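AF1502 (Archaeoglobus fulgidus, PDB 5A1Q) is of unknown function but is assigned to the STAC domain, which is associated with transmembrane solute transport and two-component signal transduction. Local coordinates at residues L26-A29 with M30-L33; V63-R66 with L67-G71. All coordinates share one frame; numbering follows the deposited sequence.

Contact 1: residues L26-A29 with M30-L33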
loop_
_atom_site.group_PDB
_atom_site.type_symbol
_atom_site.label_atom_id
_atom_site.label_comp_id
_atom_site.label_asym_id
_atom_site.label_seq_id
_atom_site.Cartn_x
_atom_site.Cartn_y
_atom_site.Cartn_z
ATOM N N LEU A 26 -4.429 -0.009 8.071
ATOM C CA LEU A 26 -4.476 1.461 7.794
ATOM C C LEU A 26 -3.040 2.054 7.975
ATOM O O LEU A 26 -2.576 2.843 7.147
ATOM C CB LEU A 26 -5.493 2.148 8.675
ATOM C CG LEU A 26 -5.569 3.672 8.638
ATOM C CD1 LEU A 26 -5.818 4.107 7.205
ATOM C CD2 LEU A 26 -6.598 4.223 9.652
ATOM N N ASN A 27 -2.401 1.740 9.100
ATOM C CA ASN A 27 -1.109 2.341 9.394
ATOM C C ASN A 27 -0.064 1.868 8.297
ATOM O O ASN A 27 0.746 2.687 7.804
ATOM C CB ASN A 27 -0.646 1.884 10.750
ATOM C CG ASN A 27 -1.475 2.445 11.910
ATOM O OD1 ASN A 27 -2.227 3.420 11.795
ATOM N ND2 ASN A 27 -1.261 1.873 13.046
ATOM N N LYS A 28 -0.063 0.570 7.960
ATOM C CA LYS A 28 0.928 0.097 6.980
ATOM C C LYS A 28 0.668 0.754 5.574
ATOM O O LYS A 28 1.634 1.120 4.857
ATOM C CB LYS A 28 0.916 -1.406 6.882
ATOM C CG LYS A 28 1.407 -2.081 8.180
ATOM C CD LYS A 28 2.862 -2.007 8.430
ATOM C CE LYS A 28 3.244 -2.576 9.807
ATOM N NZ LYS A 28 4.389 -1.761 10.324
ATOM N N ALA A 29 -0.608 0.968 5.195
ATOM C CA ALA A 29 -0.876 1.627 3.923
ATOM C C ALA A 29 -0.349 3.091 3.967
ATOM O O ALA A 29 0.264 3.583 3.042
ATOM C CB ALA A 29 -2.376 1.611 3.636
HETATM N N MSE A 30 -0.740 3.813 5.040
HETATM C CA MSE A 30 -0.265 5.220 5.257
HETATM C C MSE A 30 1.261 5.298 5.167
HETATM O O MSE A 30 1.806 6.164 4.469
HETATM C CB MSE A 30 -0.756 5.785 6.656
HETATM C CG MSE A 30 -2.196 6.038 6.568
HETATM SE SE MSE A 30 -2.781 6.464 8.388
HETATM C CE MSE A 30 -1.695 8.096 8.483
ATOM N N GLU A 31 1.935 4.411 5.868
ATOM C CA GLU A 31 3.405 4.424 5.969
ATOM C C GLU A 31 4.034 4.110 4.578
ATOM O O GLU A 31 5.004 4.775 4.194
ATOM C CB GLU A 31 3.901 3.469 6.998
ATOM C CG GLU A 31 3.507 3.794 8.461
ATOM C CD GLU A 31 3.604 2.616 9.399
ATOM O OE1 GLU A 31 4.108 1.527 9.032
ATOM O OE2 GLU A 31 3.111 2.778 10.561
ATOM N N SER A 32 3.440 3.140 3.864
ATOM C CA SER A 32 3.953 2.811 2.499
ATOM C C SER A 32 3.860 4.012 1.581
ATOM O O SER A 32 4.737 4.242 0.764
ATOM C CB SER A 32 3.139 1.672 1.878
ATOM O OG SER A 32 3.255 0.507 2.666
ATOM N N LEU A 33 2.773 4.789 1.692
ATOM C CA LEU A 33 2.548 5.947 0.869
ATOM C C LEU A 33 3.293 7.218 1.301
ATOM O O LEU A 33 3.418 8.148 0.484
ATOM C CB LEU A 33 1.044 6.246 0.817
ATOM C CG LEU A 33 0.178 5.206 0.136
ATOM C CD1 LEU A 33 -1.293 5.462 0.408
ATOM C CD2 LEU A 33 0.400 5.099 -1.339
#
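Leu26 and Met30 meet one turn apart on the buried face of helix 22-33. Met30, a selenomethionine, has its SE 4.0 Å from CG of Leu26. Leu26 carries CG beside its own carbonyl carbon (chi1 173°), which leans the branch toward the selenium. Tyr7 of helix 7-18 and Ile46 of helix 43-51 pack against both side chains, and Ala29 rests on Leu50. This is the buried, closely packed side.

The other side is looser and partly exposed. Lys28 bends at chi2 (-74°) and crosses Glu31 at a slant. A salt bridge joins Lys28 NZ to Glu31 OE1 at 3.5 Å. OE1 also pairs with Lys28 of the second subunit. In place of this glutamate, an alanine removes the carboxylate, which would probably leave both lysine amines without their shared charge mate and freer to swing.

Ser32 is buried near the same subunit boundary. Its OG gives a hydrogen bond of 2.8 Å to Lys28 O. Ser32 N reaches the same Lys28 O at 2.9 Å from the opposite face of the carbonyl plane. The helix is thus mainly apolar toward helices 7-18 and 43-51, while its subunit-facing side mixes charge pairing with packing by Ala29, Ser32 and Leu33.

Contact 2: residues V63-R66 with L67-G71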
loop_
_atom_site.group_PDB
_atom_site.type_symbol
_atom_site.label_atom_id
_atom_site.label_comp_id
_atom_site.label_asym_id
_atom_site.label_seq_id
_atom_site.Cartn_x
_atom_site.Cartn_y
_atom_site.Cartn_z
ATOM N N VAL A 63 -16.771 0.629 2.954
ATOM C CA VAL A 63 -16.371 1.916 3.593
ATOM C C VAL A 63 -16.382 3.039 2.603
ATOM O O VAL A 63 -16.948 4.088 2.876
ATOM C CB VAL A 63 -14.960 1.793 4.190
ATOM C CG1 VAL A 63 -14.463 3.143 4.736
ATOM C CG2 VAL A 63 -14.942 0.796 5.318
ATOM N N GLU A 64 -15.809 2.815 1.420
ATOM C CA GLU A 64 -15.856 3.876 0.382
ATOM C C GLU A 64 -17.266 4.327 0.072
ATOM O O GLU A 64 -17.585 5.515 -0.017
ATOM C CB GLU A 64 -15.212 3.405 -0.905
ATOM C CG GLU A 64 -13.715 3.211 -0.771
ATOM C CD GLU A 64 -12.951 3.511 -2.046
ATOM O OE1 GLU A 64 -13.356 4.420 -2.796
ATOM O OE2 GLU A 64 -11.914 2.854 -2.276
ATOM N N GLU A 65 -18.160 3.353 -0.100
ATOM C CA GLU A 65 -19.520 3.632 -0.397
ATOM C C GLU A 65 -20.232 4.467 0.682
ATOM O O GLU A 65 -20.940 5.411 0.362
ATOM C CB GLU A 65 -20.278 2.289 -0.630
ATOM C CG GLU A 65 -20.079 1.759 -2.053
ATOM C CD GLU A 65 -20.453 0.276 -2.211
ATOM O OE1 GLU A 65 -20.937 -0.315 -1.219
ATOM O OE2 GLU A 65 -20.199 -0.295 -3.307
ATOM N N ARG A 66 -19.951 4.122 1.937
ATOM C CA ARG A 66 -20.537 4.825 3.093
ATOM C C ARG A 66 -20.015 6.247 3.186
ATOM O O ARG A 66 -20.777 7.167 3.547
ATOM C CB ARG A 66 -20.185 4.099 4.400
ATOM C CG ARG A 66 -21.151 2.943 4.664
ATOM C CD ARG A 66 -20.645 1.943 5.689
ATOM N NE ARG A 66 -21.534 0.760 5.764
ATOM C CZ ARG A 66 -21.385 -0.251 6.629
ATOM N NH1 ARG A 66 -20.379 -0.241 7.518
ATOM N NH2 ARG A 66 -22.244 -1.283 6.613
ATOM N N LEU A 67 -18.754 6.441 2.843
ATOM C CA LEU A 67 -18.194 7.809 2.850
ATOM C C LEU A 67 -18.773 8.638 1.744
ATOM O O LEU A 67 -19.111 9.789 1.984
ATOM C CB LEU A 67 -16.675 7.789 2.813
ATOM C CG LEU A 67 -15.991 7.197 4.039
ATOM C CD1 LEU A 67 -14.482 7.188 3.865
ATOM C CD2 LEU A 67 -16.391 7.957 5.290
ATOM N N GLU A 68 -18.946 8.052 0.550
ATOM C CA GLU A 68 -19.601 8.736 -0.567
ATOM C C GLU A 68 -21.008 9.187 -0.240
ATOM O O GLU A 68 -21.442 10.288 -0.613
ATOM C CB GLU A 68 -19.637 7.832 -1.812
ATOM C CG GLU A 68 -18.304 7.697 -2.538
ATOM C CD GLU A 68 -17.968 8.884 -3.441
ATOM O OE1 GLU A 68 -18.820 9.788 -3.608
ATOM O OE2 GLU A 68 -16.839 8.912 -3.991
ATOM N N LYS A 69 -21.762 8.335 0.452
ATOM C CA LYS A 69 -23.142 8.643 0.821
ATOM C C LYS A 69 -23.258 9.837 1.771
ATOM O O LYS A 69 -24.184 10.686 1.631
ATOM C CB LYS A 69 -23.858 7.385 1.400
ATOM C CG LYS A 69 -24.942 6.820 0.475
ATOM C CD LYS A 69 -24.441 6.551 -0.950
ATOM C CE LYS A 69 -23.717 5.216 -1.052
ATOM N NZ LYS A 69 -22.651 5.219 -2.094
ATOM N N GLU A 70 -22.352 9.883 2.736
ATOM C CA GLU A 70 -22.262 10.988 3.700
ATOM C C GLU A 70 -21.770 12.317 3.080
ATOM O O GLU A 70 -21.993 13.388 3.652
ATOM C CB GLU A 70 -21.347 10.586 4.862
ATOM C CG GLU A 70 -21.906 9.439 5.690
ATOM C CD GLU A 70 -20.990 8.984 6.810
ATOM O OE1 GLU A 70 -19.788 9.319 6.781
ATOM O OE2 GLU A 70 -21.477 8.275 7.718
ATOM N N GLY A 71 -21.120 12.242 1.917
ATOM C CA GLY A 71 -20.540 13.420 1.250
ATOM C C GLY A 71 -21.588 14.241 0.521
ATOM O O GLY A 71 -21.310 15.397 0.135
ATOM O OXT GLY A 71 -22.739 13.782 0.297
#
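The C-terminal turns of helix 57-70 end the chain, and Val63 and Leu67 form their buried stripe. The two side chains lie side by side and point the same way, with Val63 CG1 4.1 Å from Leu67 CD1. Val63 has CG1 anti to the backbone N (chi1 174°), which places that methyl next to leucine. The backbone carrying them is regular: Leu67 N bonds to Val63 O at 3.0 Å, and Glu68 N to Glu64 O at 2.9 Å. Val63 packs on Leu14 of helix 7-18, and Leu67 on Tyr43 of helix 43-51.

Charged side chains flank this stripe. Salt bridges tie the helix to the same two neighbours: Arg66 to Glu17, Glu64 to Lys51, Glu68 to Lys44. On the exposed side, with Glu65, Lys69 folds back through bends at chi2 (53°) and chi3 (82°). Its NZ makes a weak bond of 3.0 Å to Glu65 O, which also accepts Lys69 N at 3.0 Å. In the last turn Glu70 N still finds Arg66 O at 3.2 Å, and Gly71 N bonds to Glu68 O at 3.2 Å. The amine of Lys69 probably offsets some of the negative charge expected at this helix end.

How the contacts relate
Contacts 1 and 2 lie on opposite sides of the chain's centre. Their centres are 21 Å apart and their nearest atoms about 9 Å, so they do not touch. Both pack on the same two helices, 7-18 and 43-51. On helix 7-18, contact 1 uses Tyr7, Leu10 and Leu11, while contact 2 uses Glu13, Leu14 and Glu17. On helix 43-51, Ile46, Val49 and Leu50 serve contact 1, and Tyr43 and Leu47 serve contact 2. Contact 1 faces the second subunit. No other chain of the assembly touches contact 2, whose salt bridges stay within the subunit. With the function unknown, neither contact can be tied to an active site.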